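Local coordinates for glycoside hydrolase family 31 (PDB 5I0G), which degrades cycloalternan, a cyclic tetrasaccharide of alpha-linked glucose, probably by hydrolysing its glycosidic bonds as a family 31 glycoside hydrolase, at residues I382-W387 with L459-F464; G296-G301 with V326-A331; Q451-V456 with L504-K509. The protein carries 1 engineered substitution. One frame throughout, in Å; residues are numbered along the deposited sequence.

Contacts 1 and 2 are neighbouring parts of one closed parallel barrel, their centres about 9 Å apart. Strands 326-329 and 383-388 are adjacent in it, and a probable hydrogen bond from I329 N to I385 O, 2.8 Å, joins the two contacts. Both reach the chain B glucose of the bound cycloalternan, through W387 in contact 1 and E330 in contact 2. Contact 3 lies outside the barrel wall, with its centre about 10 Å from that of contact 1 and about 19 Å from that of contact 2. A salt bridge from K509 NZ to D460 OD1 at 2.7 Å ties it to contact 1, and V456 packs on F464.

Contact 1. Residues I382-W387 with L459-F464; sequences IRVILW and LDIDGF. With GLC (alpha-D-glucopyranose), chain B.
L386 and F464 form a parallel bridge with their CA atoms 4.8 Å apart; the touching parts run 54° apart (CA 383 to 386 against CA 461 to 464), and residues 459-462 come in from a helix end. These are the third and fourth strands of the (beta/alpha)8 TIM barrel of family 31. L386 N donates to G463 O at 3.2 Å.

Upstream, D462 grips V384 at both polar backbone atoms. Its own N donates to V384 O, while OD2 accepts V384 N at 2.8 Å (165° at the hydrogen) through its anti lone pair. A chi1 of -56° folds the carboxylate back beside the D462 backbone N, so that both bonds reach the same residue. H378 NE2 is a second partner of OD2, which should fix the rotation of the carboxylate. R383 meets this aspartate with its methylenes, CG lying 3.4 Å from D462 CG. Its guanidinium runs on to a cation-pi contact with W293 instead of closing an ion pair.

On the face of the sheet carrying L386 and F464, I461 from the adjoining loop reaches L386 CD1 with its CG2 at 3.8 Å, the two side chains crossing at about a right angle, and I461 CD1 sits over the rim of one F464 ring face. On the face carrying I385, its CD1 comes within 3.4 Å of G463 CA, resting on bare backbone. At the end of strand 383-388 nearest the sugar, W387 hydrogen-bonds D467 through NE1, and the same NE1 lies 3.9 Å from C6 of the chain B glucose.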
loop_
_atom_site.group_PDB
_atom_site.type_symbol
_atom_site.label_atom_id
_atom_site.label_comp_id
_atom_site.label_asym_id
_atom_site.label_seq_id
_atom_site.Cartn_x
_atom_site.Cartn_y
_atom_site.Cartn_z
ATOM N N ILE A 382 -22.214 -17.484 3.715
ATOM C CA ILE A 382 -21.468 -16.373 3.106
ATOM C C ILE A 382 -21.374 -15.220 4.103
ATOM O O ILE A 382 -22.409 -14.784 4.622
ATOM C CB ILE A 382 -22.146 -15.877 1.801
ATOM C CG1 ILE A 382 -22.307 -17.045 0.801
ATOM C CG2 ILE A 382 -21.322 -14.777 1.159
ATOM C CD1 ILE A 382 -23.168 -16.749 -0.403
ATOM N N ARG A 383 -20.155 -14.717 4.338
ATOM C CA ARG A 383 -19.929 -13.528 5.174
ATOM C C ARG A 383 -19.858 -12.277 4.320
ATOM O O ARG A 383 -19.566 -12.351 3.136
ATOM C CB ARG A 383 -18.654 -13.653 5.993
ATOM C CG ARG A 383 -18.844 -14.398 7.283
ATOM C CD ARG A 383 -19.010 -15.880 7.067
ATOM N NE ARG A 383 -19.094 -16.591 8.343
ATOM C CZ ARG A 383 -19.120 -17.918 8.471
ATOM N NH1 ARG A 383 -19.076 -18.712 7.394
ATOM N NH2 ARG A 383 -19.179 -18.456 9.689
ATOM N N VAL A 384 -20.153 -11.132 4.919
ATOM C CA VAL A 384 -20.346 -9.886 4.180
ATOM C C VAL A 384 -19.374 -8.814 4.694
ATOM O O VAL A 384 -19.302 -8.558 5.899
ATOM C CB VAL A 384 -21.809 -9.387 4.313
ATOM C CG1 VAL A 384 -22.024 -8.096 3.537
ATOM C CG2 VAL A 384 -22.781 -10.442 3.824
ATOM N N ILE A 385 -18.669 -8.174 3.758
ATOM C CA ILE A 385 -17.646 -7.155 4.047
ATOM C C ILE A 385 -18.023 -5.846 3.334
ATOM O O ILE A 385 -18.328 -5.848 2.145
ATOM C CB ILE A 385 -16.247 -7.607 3.522
ATOM C CG1 ILE A 385 -15.840 -8.979 4.081
ATOM C CG2 ILE A 385 -15.179 -6.549 3.788
ATOM C CD1 ILE A 385 -15.416 -8.992 5.529
ATOM N N LEU A 386 -17.958 -4.726 4.052
ATOM C CA LEU A 386 -18.270 -3.432 3.474
ATOM C C LEU A 386 -17.030 -2.566 3.362
ATOM O O LEU A 386 -16.168 -2.540 4.241
ATOM C CB LEU A 386 -19.344 -2.713 4.291
ATOM C CG LEU A 386 -20.702 -3.414 4.481
ATOM C CD1 LEU A 386 -21.625 -2.525 5.299
ATOM C CD2 LEU A 386 -21.352 -3.769 3.156
ATOM N N TRP A 387 -16.982 -1.819 2.268
ATOM C CA TRP A 387 -15.882 -0.927 1.947
ATOM C C TRP A 387 -15.906 0.344 2.775
ATOM O O TRP A 387 -16.970 0.833 3.180
ATOM C CB TRP A 387 -15.978 -0.594 0.469
ATOM C CG TRP A 387 -14.844 0.118 -0.160
ATOM C CD1 TRP A 387 -13.797 -0.447 -0.793
ATOM C CD2 TRP A 387 -14.700 1.533 -0.318
ATOM N NE1 TRP A 387 -12.978 0.524 -1.309
ATOM C CE2 TRP A 387 -13.511 1.751 -1.027
ATOM C CE3 TRP A 387 -15.451 2.634 0.101
ATOM C CZ2 TRP A 387 -13.048 3.021 -1.348
ATOM C CZ3 TRP A 387 -14.998 3.905 -0.215
ATOM C CH2 TRP A 387 -13.795 4.089 -0.931
ATOM N N LEU A 459 -26.874 -4.664 11.943
ATOM C CA LEU A 459 -26.964 -5.303 10.623
ATOM C C LEU A 459 -26.146 -6.582 10.492
ATOM O O LEU A 459 -26.384 -7.377 9.570
ATOM C CB LEU A 459 -26.560 -4.333 9.503
ATOM C CG LEU A 459 -27.366 -3.040 9.393
ATOM C CD1 LEU A 459 -27.072 -2.327 8.087
ATOM C CD2 LEU A 459 -28.852 -3.291 9.509
ATOM N N ASP A 460 -25.173 -6.766 11.384
ATOM C CA ASP A 460 -24.473 -8.046 11.535
ATOM C C ASP A 460 -23.427 -8.344 10.451
ATOM O O ASP A 460 -23.079 -9.501 10.244
ATOM C CB ASP A 460 -25.487 -9.213 11.683
ATOM C CG ASP A 460 -24.886 -10.463 12.350
ATOM O OD1 ASP A 460 -23.851 -10.362 13.063
ATOM O OD2 ASP A 460 -25.455 -11.558 12.138
ATOM N N ILE A 461 -22.868 -7.319 9.805
ATOM C CA ILE A 461 -21.725 -7.534 8.898
ATOM C C ILE A 461 -20.491 -8.124 9.632
ATOM O O ILE A 461 -20.350 -8.047 10.870
ATOM C CB ILE A 461 -21.315 -6.272 8.079
ATOM C CG1 ILE A 461 -20.707 -5.191 8.956
ATOM C CG2 ILE A 461 -22.492 -5.710 7.270
ATOM C CD1 ILE A 461 -19.743 -4.302 8.206
ATOM N N ASP A 462 -19.601 -8.696 8.843
ATOM C CA ASP A 462 -18.516 -9.525 9.349
ATOM C C ASP A 462 -17.134 -8.914 9.243
ATOM O O ASP A 462 -16.190 -9.500 9.746
ATOM C CB ASP A 462 -18.545 -10.835 8.583
ATOM C CG ASP A 462 -19.885 -11.502 8.687
ATOM O OD1 ASP A 462 -20.214 -11.956 9.793
ATOM O OD2 ASP A 462 -20.624 -11.526 7.679
ATOM N N GLY A 463 -17.003 -7.764 8.585
ATOM C CA GLY A 463 -15.684 -7.149 8.399
ATOM C C GLY A 463 -15.759 -5.988 7.446
ATOM O O GLY A 463 -16.827 -5.676 6.922
ATOM N N PHE A 464 -14.618 -5.358 7.214
ATOM C CA PHE A 464 -14.545 -4.107 6.466
ATOM C C PHE A 464 -13.363 -4.170 5.509
ATOM O O PHE A 464 -12.299 -4.655 5.888
ATOM C CB PHE A 464 -14.313 -2.937 7.413
ATOM C CG PHE A 464 -15.490 -2.590 8.290
ATOM C CD1 PHE A 464 -16.540 -1.835 7.796
ATOM C CD2 PHE A 464 -15.527 -2.984 9.621
ATOM C CE1 PHE A 464 -17.620 -1.485 8.611
ATOM C CE2 PHE A 464 -16.609 -2.664 10.435
ATOM C CZ PHE A 464 -17.653 -1.896 9.933
HETATM C C1 GLC B . -9.646 1.895 -5.071
HETATM C C2 GLC B . -9.249 0.434 -4.841
HETATM C C3 GLC B . -10.219 -0.501 -5.548
HETATM C C4 GLC B . -11.675 -0.180 -5.235
HETATM C C5 GLC B . -11.945 1.300 -5.449
HETATM C C6 GLC B . -13.339 1.681 -4.991
HETATM O O2 GLC B . -7.918 0.172 -5.324
HETATM O O3 GLC B . -9.973 -1.866 -5.193
HETATM O O4 GLC B . -12.510 -0.932 -6.116
HETATM O O5 GLC B . -11.009 2.101 -4.718
HETATM O O6 GLC B . -13.617 2.947 -5.579
#

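Contact 2. Residues G296-G301 with V326-A331; sequences GLWASG and VVVIEA. With GLC (alpha-D-glucopyranose), chain B; GLC (alpha-D-glucopyranose), chain C.
A299 binds V326 and V328 through its two polar backbone atoms, as parallel strand pairing requires: A299 N donates to V326 O at 2.8 Å and 174°, and A299 O accepts V328 N at 2.9 Å. The preceding bond, V326 N to L297 O, is weak at 3.4 Å. Beyond V328 the chains separate and water takes over. Water 2 accepts G301 N at 3.0 Å and lies 2.8 Å from V328 O; water 1 accepts A331 N and lies 3.0 Å from G301 O.

W298 donates its indole N-H to I294 O. With CG beside the backbone N (chi1 -68°), its ring lies alongside V326, whose CB makes a CH-pi contact over the five-membered ring, 3.7 Å from the centroid and 11° off the normal; V328 CG2 meets the ring edge. E330 OE1 accepts O4 of the chain B glucose at 2.6 Å and is also bonded by N302 ND2; K465 forms a salt bridge with OE2, so both carboxylate oxygens are engaged.

The two strands and intervening helix 307-319 form a beta-alpha-beta unit of the TIM barrel. W298 points inward to F514, whereas A299 and V327 pack outward on M314. Strand 587-590 flanks 298-300, and strand 383-388 flanks 326-329.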
loop_
_atom_site.group_PDB
_atom_site.type_symbol
_atom_site.label_atom_id
_atom_site.label_comp_id
_atom_site.label_asym_id
_atom_site.label_seq_id
_atom_site.Cartn_x
_atom_site.Cartn_y
_atom_site.Cartn_z
ATOM N N GLY A 296 -12.095 -19.478 2.089
ATOM C CA GLY A 296 -12.895 -19.749 0.893
ATOM C C GLY A 296 -12.755 -18.662 -0.169
ATOM O O GLY A 296 -11.971 -17.708 -0.024
ATOM N N LEU A 297 -13.494 -18.816 -1.260
ATOM C CA LEU A 297 -13.453 -17.838 -2.335
ATOM C C LEU A 297 -14.162 -16.540 -1.897
ATOM O O LEU A 297 -15.296 -16.580 -1.393
ATOM C CB LEU A 297 -14.098 -18.405 -3.605
ATOM C CG LEU A 297 -14.157 -17.468 -4.808
ATOM C CD1 LEU A 297 -12.759 -17.120 -5.298
ATOM C CD2 LEU A 297 -14.979 -18.108 -5.909
ATOM N N TRP A 298 -13.481 -15.405 -2.092
ATOM C CA TRP A 298 -14.073 -14.068 -1.896
ATOM C C TRP A 298 -14.557 -13.548 -3.241
ATOM O O TRP A 298 -13.779 -13.514 -4.197
ATOM C CB TRP A 298 -13.038 -13.064 -1.380
ATOM C CG TRP A 298 -12.522 -13.284 0.015
ATOM C CD1 TRP A 298 -12.134 -14.467 0.583
ATOM C CD2 TRP A 298 -12.320 -12.280 1.013
ATOM N NE1 TRP A 298 -11.706 -14.264 1.872
ATOM C CE2 TRP A 298 -11.808 -12.931 2.167
ATOM C CE3 TRP A 298 -12.519 -10.896 1.050
ATOM C CZ2 TRP A 298 -11.491 -12.243 3.345
ATOM C CZ3 TRP A 298 -12.193 -10.202 2.234
ATOM C CH2 TRP A 298 -11.695 -10.887 3.359
ATOM N N ALA A 299 -15.815 -13.111 -3.300
ATOM C CA ALA A 299 -16.417 -12.523 -4.510
ATOM C C ALA A 299 -16.542 -11.011 -4.353
ATOM O O ALA A 299 -17.002 -10.545 -3.306
ATOM C CB ALA A 299 -17.801 -13.116 -4.746
ATOM N N SER A 300 -16.165 -10.256 -5.384
ATOM C CA SER A 300 -16.247 -8.796 -5.333
ATOM C C SER A 300 -16.429 -8.179 -6.708
ATOM O O SER A 300 -15.959 -8.701 -7.725
ATOM C CB SER A 300 -14.973 -8.222 -4.672
ATOM O OG SER A 300 -14.984 -6.797 -4.612
ATOM N N GLY A 301 -17.100 -7.042 -6.730
ATOM C CA GLY A 301 -17.244 -6.257 -7.953
ATOM C C GLY A 301 -17.857 -4.902 -7.653
ATOM O O GLY A 301 -18.954 -4.816 -7.094
ATOM N N VAL A 326 -17.169 -15.372 1.113
ATOM C CA VAL A 326 -17.187 -13.957 1.426
ATOM C C VAL A 326 -17.671 -13.150 0.211
ATOM O O VAL A 326 -17.254 -13.410 -0.932
ATOM C CB VAL A 326 -15.769 -13.478 1.862
ATOM C CG1 VAL A 326 -15.747 -11.982 2.177
ATOM C CG2 VAL A 326 -15.277 -14.272 3.069
ATOM N N VAL A 327 -18.549 -12.173 0.460
ATOM C CA VAL A 327 -18.879 -11.178 -0.559
ATOM C C VAL A 327 -18.431 -9.812 -0.052
ATOM O O VAL A 327 -18.750 -9.424 1.079
ATOM C CB VAL A 327 -20.374 -11.210 -1.012
ATOM C CG1 VAL A 327 -21.347 -11.004 0.133
ATOM C CG2 VAL A 327 -20.629 -10.173 -2.110
ATOM N N VAL A 328 -17.656 -9.107 -0.875
ATOM C CA VAL A 328 -17.268 -7.731 -0.571
ATOM C C VAL A 328 -18.259 -6.873 -1.332
ATOM O O VAL A 328 -18.493 -7.101 -2.519
ATOM C CB VAL A 328 -15.822 -7.400 -0.989
ATOM C CG1 VAL A 328 -15.464 -5.949 -0.647
ATOM C CG2 VAL A 328 -14.827 -8.360 -0.337
ATOM N N ILE A 329 -18.877 -5.923 -0.628
ATOM C CA ILE A 329 -19.723 -4.900 -1.258
ATOM C C ILE A 329 -19.049 -3.532 -1.094
ATOM O O ILE A 329 -18.910 -3.034 0.033
ATOM C CB ILE A 329 -21.134 -4.854 -0.639
ATOM C CG1 ILE A 329 -21.730 -6.267 -0.542
ATOM C CG2 ILE A 329 -22.039 -3.941 -1.465
ATOM C CD1 ILE A 329 -23.119 -6.321 0.066
ATOM N N GLU A 330 -18.669 -2.927 -2.222
ATOM C CA GLU A 330 -18.020 -1.611 -2.249
ATOM C C GLU A 330 -18.982 -0.466 -2.443
ATOM O O GLU A 330 -18.955 0.509 -1.669
ATOM C CB GLU A 330 -16.967 -1.566 -3.339
ATOM C CG GLU A 330 -15.810 -2.510 -3.090
ATOM C CD GLU A 330 -14.608 -2.173 -3.929
ATOM O OE1 GLU A 330 -14.785 -1.590 -5.027
ATOM O OE2 GLU A 330 -13.485 -2.481 -3.480
ATOM N N ALA A 331 -19.844 -0.587 -3.459
ATOM C CA ALA A 331 -20.835 0.443 -3.759
ATOM C C ALA A 331 -22.149 0.182 -3.027
ATOM O O ALA A 331 -23.186 -0.122 -3.646
ATOM C CB ALA A 331 -21.055 0.564 -5.263
HETATM C C1 GLC B . -9.646 1.895 -5.071
HETATM C C2 GLC B . -9.249 0.434 -4.841
HETATM C C3 GLC B . -10.219 -0.501 -5.548
HETATM C C4 GLC B . -11.675 -0.180 -5.235
HETATM C C5 GLC B . -11.945 1.300 -5.449
HETATM C C6 GLC B . -13.339 1.681 -4.991
HETATM O O2 GLC B . -7.918 0.172 -5.324
HETATM O O3 GLC B . -9.973 -1.866 -5.193
HETATM O O4 GLC B . -12.510 -0.932 -6.116
HETATM O O5 GLC B . -11.009 2.101 -4.718
HETATM O O6 GLC B . -13.617 2.947 -5.579
HETATM C C1 GLC C . -14.889 2.976 -6.257
HETATM C C2 GLC C . -15.030 4.331 -6.914
HETATM C C3 GLC C . -15.165 5.417 -5.859
HETATM C C4 GLC C . -16.321 5.109 -4.918
HETATM C C5 GLC C . -16.172 3.697 -4.348
HETATM C C6 GLC C . -17.379 3.237 -3.536
HETATM O O2 GLC C . -13.862 4.570 -7.697
HETATM O O3 GLC C . -15.379 6.665 -6.530
HETATM O O4 GLC C . -16.336 6.101 -3.883
HETATM O O5 GLC C . -16.009 2.745 -5.402
HETATM O O6 GLC C . -18.475 2.946 -4.413
HETATM O O HOH W 1 -20.034 -3.323 -4.707
HETATM O O HOH W 2 -17.652 -5.182 -4.384
#

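Contact 3. Residues Q451-V456 with L504-K509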
loop_
_atom_site.group_PDB
_atom_site.type_symbol
_atom_site.label_atom_id
_atom_site.label_comp_id
_atom_site.label_asym_id
_atom_site.label_seq_id
_atom_site.Cartn_x
_atom_site.Cartn_y
_atom_site.Cartn_z
ATOM N N GLN A 451 -19.477 5.733 14.704
ATOM C CA GLN A 451 -20.374 6.081 13.591
ATOM C C GLN A 451 -20.806 4.853 12.754
ATOM O O GLN A 451 -21.877 4.872 12.134
ATOM C CB GLN A 451 -19.695 7.086 12.649
ATOM C CG GLN A 451 -19.229 8.391 13.272
ATOM C CD GLN A 451 -20.260 9.480 13.144
ATOM O OE1 GLN A 451 -20.718 9.765 12.045
ATOM N NE2 GLN A 451 -20.624 10.114 14.265
ATOM N N ARG A 452 -19.953 3.820 12.727
ATOM C CA ARG A 452 -20.172 2.572 11.981
ATOM C C ARG A 452 -20.620 1.381 12.826
ATOM O O ARG A 452 -20.912 0.317 12.264
ATOM C CB ARG A 452 -18.876 2.142 11.259
ATOM C CG ARG A 452 -18.541 2.936 10.032
ATOM C CD ARG A 452 -17.598 4.095 10.317
ATOM N NE ARG A 452 -17.442 4.890 9.102
ATOM C CZ ARG A 452 -17.185 6.197 9.036
ATOM N NH1 ARG A 452 -17.032 6.934 10.125
ATOM N NH2 ARG A 452 -17.079 6.769 7.838
ATOM N N ARG A 453 -20.670 1.527 14.148
ATOM C CA ARG A 453 -20.906 0.390 15.031
ATOM C C ARG A 453 -22.198 -0.337 14.701
ATOM O O ARG A 453 -22.237 -1.580 14.729
ATOM C CB ARG A 453 -20.925 0.828 16.503
ATOM C CG ARG A 453 -21.134 -0.299 17.520
ATOM C CD ARG A 453 -20.933 0.212 18.950
ATOM N NE ARG A 453 -19.515 0.489 19.179
ATOM C CZ ARG A 453 -18.609 -0.438 19.459
ATOM N NH1 ARG A 453 -18.958 -1.733 19.588
ATOM N NH2 ARG A 453 -17.333 -0.078 19.605
ATOM N N TYR A 454 -23.257 0.417 14.400
ATOM C CA TYR A 454 -24.564 -0.205 14.068
ATOM C C TYR A 454 -24.500 -1.180 12.866
ATOM O O TYR A 454 -25.308 -2.091 12.784
ATOM C CB TYR A 454 -25.643 0.853 13.831
ATOM C CG TYR A 454 -25.723 1.332 12.397
ATOM C CD1 TYR A 454 -24.915 2.372 11.938
ATOM C CD2 TYR A 454 -26.615 0.741 11.499
ATOM C CE1 TYR A 454 -24.996 2.804 10.621
ATOM C CE2 TYR A 454 -26.701 1.169 10.187
ATOM C CZ TYR A 454 -25.892 2.188 9.748
ATOM O OH TYR A 454 -25.980 2.584 8.441
ATOM N N LEU A 455 -23.554 -0.985 11.945
ATOM C CA LEU A 455 -23.366 -1.923 10.822
ATOM C C LEU A 455 -22.978 -3.311 11.344
ATOM O O LEU A 455 -23.433 -4.338 10.812
ATOM C CB LEU A 455 -22.312 -1.425 9.826
ATOM C CG LEU A 455 -22.564 -0.068 9.159
ATOM C CD1 LEU A 455 -21.305 0.436 8.470
ATOM C CD2 LEU A 455 -23.703 -0.128 8.156
ATOM N N VAL A 456 -22.170 -3.345 12.398
ATOM C CA VAL A 456 -21.753 -4.605 12.991
ATOM C C VAL A 456 -22.803 -5.144 13.966
ATOM O O VAL A 456 -23.170 -6.314 13.883
ATOM C CB VAL A 456 -20.394 -4.497 13.723
ATOM C CG1 VAL A 456 -19.950 -5.881 14.174
ATOM C CG2 VAL A 456 -19.343 -3.860 12.816
ATOM N N LEU A 504 -14.685 -4.262 15.472
ATOM C CA LEU A 504 -15.198 -5.603 15.207
ATOM C C LEU A 504 -15.090 -6.472 16.465
ATOM O O LEU A 504 -16.057 -7.127 16.876
ATOM C CB LEU A 504 -14.424 -6.248 14.043
ATOM C CG LEU A 504 -14.787 -5.699 12.661
ATOM C CD1 LEU A 504 -13.710 -5.996 11.624
ATOM C CD2 LEU A 504 -16.144 -6.225 12.213
ATOM N N ARG A 505 -13.918 -6.420 17.091
ATOM C CA ARG A 505 -13.665 -7.162 18.318
ATOM C C ARG A 505 -14.577 -6.747 19.495
ATOM O O ARG A 505 -15.032 -7.601 20.254
ATOM C CB ARG A 505 -12.179 -7.081 18.708
ATOM C CG ARG A 505 -11.710 -8.354 19.370
ATOM C CD ARG A 505 -10.253 -8.311 19.796
ATOM N NE ARG A 505 -9.367 -8.070 18.664
ATOM C CZ ARG A 505 -8.754 -6.919 18.395
ATOM N NH1 ARG A 505 -8.903 -5.834 19.159
ATOM N NH2 ARG A 505 -7.972 -6.843 17.325
ATOM N N SER A 506 -14.859 -5.458 19.636
ATOM C CA SER A 506 -15.754 -5.005 20.704
ATOM C C SER A 506 -17.228 -5.367 20.424
ATOM O O SER A 506 -18.036 -5.318 21.331
ATOM C CB SER A 506 -15.602 -3.500 20.945
ATOM O OG SER A 506 -16.100 -2.768 19.852
ATOM N N ALA A 507 -17.566 -5.727 19.184
ATOM C CA ALA A 507 -18.914 -6.198 18.821
ATOM C C ALA A 507 -19.082 -7.733 18.777
ATOM O O ALA A 507 -20.076 -8.226 18.240
ATOM C CB ALA A 507 -19.316 -5.592 17.486
ATOM N N GLY A 508 -18.132 -8.484 19.339
ATOM C CA GLY A 508 -18.207 -9.943 19.349
ATOM C C GLY A 508 -17.766 -10.634 18.055
ATOM O O GLY A 508 -18.126 -11.782 17.811
ATOM N N LYS A 509 -16.966 -9.953 17.236
ATOM C CA LYS A 509 -16.499 -10.500 15.960
ATOM C C LYS A 509 -14.982 -10.637 15.962
ATOM O O LYS A 509 -14.312 -10.104 16.834
ATOM C CB LYS A 509 -16.895 -9.571 14.813
ATOM C CG LYS A 509 -18.385 -9.303 14.696
ATOM C CD LYS A 509 -19.084 -10.236 13.711
ATOM C CE LYS A 509 -20.552 -9.855 13.604
ATOM N NZ LYS A 509 -21.255 -10.664 12.578
#
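Polar contact is concentrated where the R453 guanidinium meets the S506 hydroxyl end-on. NH1 and NH2 both donate to S506 OG, at 3.1 and 3.0 Å, with OG only 6° out of the guanidinium plane. Both bonds are bent, as expected when two N-H groups converge on one atom. A chi1 of 69° sets S506 OG between its own backbone N and carbonyl carbon, where it also hydrogen-bonds L503 O in the preceding turn. The arginine has acidic partners on its own side as well: E450 bridges NE and E457 bridges NH1, which should hold the group in place.

Apolar contact centres on V456. Its CG1 presses on A507 CB at 3.4 Å, tighter than usual for two carbons, and also touches K509 CG at 3.8 Å. The other branch, CG2, meets L504 CD2 at 4.0 Å.

Backbone bonds shape the second segment. Helix 485-506 ends in a Schellman motif: K509 N bonds to L504 O at 3.0 Å, and G508, at positive phi, gives a weak bond to R505 O. A507 and K509, on either side of G508, both direct their CB toward the 451-456 segment.

The contact joins short helix 453-457 to the end of helix 485-506 on the outside of the TIM barrel. Beneath them lies strand 463-466, where V456 and L504 both pack on F464.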